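PDB 1H75: glutaredoxin-like protein NRDH from Escherichia coli, which probably carries electrons to the NrdEF ribonucleotide reductase system as a small glutaredoxin-like redox protein. Local coordinates for residues M68-R71 and L72-A75. Residues are numbered along the deposited sequence; the frame is centred on the assembly and turned at random.
Sequences MINR and LHPA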
loop_
_atom_site.group_PDB
_atom_site.type_symbol
_atom_site.label_atom_id
_atom_site.label_comp_id
_atom_site.label_asym_id
_atom_site.label_seq_id
_atom_site.Cartn_x
_atom_site.Cartn_y
_atom_site.Cartn_z
ATOM N N MET A 68 -7.776 -7.404 -2.241
ATOM C CA MET A 68 -8.034 -5.969 -2.255
ATOM C C MET A 68 -7.311 -5.310 -3.441
ATOM O O MET A 68 -7.805 -4.341 -4.019
ATOM C CB MET A 68 -7.551 -5.314 -0.946
ATOM C CG MET A 68 -8.384 -5.704 0.295
ATOM S SD MET A 68 -10.136 -5.312 0.172
ATOM C CE MET A 68 -10.073 -3.569 0.545
ATOM N N ILE A 69 -6.148 -5.849 -3.792
ATOM C CA ILE A 69 -5.382 -5.318 -4.911
ATOM C C ILE A 69 -6.216 -5.475 -6.169
ATOM O O ILE A 69 -6.209 -4.606 -7.034
ATOM C CB ILE A 69 -4.030 -6.053 -5.060
ATOM C CG1 ILE A 69 -3.132 -5.689 -3.871
ATOM C CG2 ILE A 69 -3.353 -5.645 -6.367
ATOM C CD1 ILE A 69 -1.872 -6.544 -3.730
ATOM N N ASN A 70 -6.954 -6.577 -6.246
ATOM C CA ASN A 70 -7.798 -6.824 -7.398
ATOM C C ASN A 70 -8.931 -5.824 -7.506
ATOM O O ASN A 70 -9.522 -5.686 -8.576
ATOM C CB ASN A 70 -8.335 -8.256 -7.377
ATOM C CG ASN A 70 -7.320 -9.247 -7.884
ATOM O OD1 ASN A 70 -6.351 -8.869 -8.555
ATOM N ND2 ASN A 70 -7.528 -10.520 -7.581
ATOM N N ARG A 71 -9.228 -5.111 -6.418
ATOM C CA ARG A 71 -10.283 -4.101 -6.487
ATOM C C ARG A 71 -9.789 -2.804 -7.134
ATOM O O ARG A 71 -10.568 -1.874 -7.323
ATOM C CB ARG A 71 -10.852 -3.817 -5.094
ATOM C CG ARG A 71 -11.578 -5.032 -4.524
ATOM C CD ARG A 71 -12.322 -4.696 -3.241
ATOM N NE ARG A 71 -13.245 -3.590 -3.466
ATOM C CZ ARG A 71 -13.877 -2.925 -2.505
ATOM N NH1 ARG A 71 -13.693 -3.249 -1.236
ATOM N NH2 ARG A 71 -14.684 -1.917 -2.827
ATOM N N LEU A 72 -8.505 -2.759 -7.478
ATOM C CA LEU A 72 -7.908 -1.583 -8.109
ATOM C C LEU A 72 -7.910 -1.618 -9.648
ATOM O O LEU A 72 -7.400 -0.693 -10.279
ATOM C CB LEU A 72 -6.460 -1.414 -7.628
ATOM C CG LEU A 72 -6.314 -1.305 -6.104
ATOM C CD1 LEU A 72 -4.846 -1.099 -5.756
ATOM C CD2 LEU A 72 -7.169 -0.162 -5.571
ATOM N N HIS A 73 -8.463 -2.670 -10.251
ATOM C CA HIS A 73 -8.482 -2.748 -11.712
ATOM C C HIS A 73 -9.265 -1.565 -12.244
ATOM O O HIS A 73 -10.292 -1.176 -11.697
ATOM C CB HIS A 73 -9.056 -4.087 -12.204
ATOM C CG HIS A 73 -8.065 -5.210 -12.153
ATOM N ND1 HIS A 73 -6.897 -5.198 -12.883
ATOM C CD2 HIS A 73 -8.047 -6.358 -11.431
ATOM C CE1 HIS A 73 -6.199 -6.285 -12.610
ATOM N NE2 HIS A 73 -6.876 -7.004 -11.733
ATOM N N PRO A 74 -8.784 -0.976 -13.335
ATOM C CA PRO A 74 -9.481 0.189 -13.882
ATOM C C PRO A 74 -10.871 -0.020 -14.469
ATOM O O PRO A 74 -11.171 -1.044 -15.070
ATOM C CB PRO A 74 -8.480 0.743 -14.902
ATOM C CG PRO A 74 -7.794 -0.490 -15.411
ATOM C CD PRO A 74 -7.596 -1.331 -14.134
ATOM N N ALA A 75 -11.720 0.980 -14.272
ATOM C CA ALA A 75 -13.075 0.947 -14.813
ATOM C C ALA A 75 -12.988 1.231 -16.318
ATOM O O ALA A 75 -11.997 1.790 -16.796
ATOM C CB ALA A 75 -13.932 2.007 -14.128
HETATM O O HOH W 1 -6.427 -9.624 -10.983
HETATM O O HOH W 2 -11.870 -1.520 -9.682
#
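Asn70 and His73 both hold CG anti to their own carbonyl carbon (chi1 -80° in each), which, with the turn of backbone between them, lets the amide and the imidazole run side by side, pointing the same way with their planes 22° apart. They sit where the last helix of this thioredoxin-fold protein passes through a 3-10 turn into the C-terminal tail. The 3-10 pattern appears in two successive i to i+3 bonds: Arg71 N to Met68 O at 2.9 Å, then Leu72 N to Ile69 O at 3.0 Å, the latter donor lying well above the carbonyl plane. Leu72 packs its CB and CG against the same acceptor, CB 3.3 Å from Ile69 O. Leu72 and Ile69 are both buried, their side chains touching Trp61 of strand 59-62, Phe26 and helix 12-23. An alanine in place of Leu72 would keep the backbone bond but would probably open a gap against Met21, Phe26 and Trp61 where the isobutyl group now packs. His73 CD2 comes within 3.3 Å of Asn70 O, while its ring meets Phe26 edge-to-face. Asn70 OD1 accepts a hydrogen bond from Arg24 NE and another from a water, so two donors grip the one oxygen. One water donates to both Arg71 O and His73 O, bridging the two carbonyls. The water on Asn70 OD1 lies in plane at the imidazole edge, hydrogen-bonded to His73 NE2 at 2.8 Å.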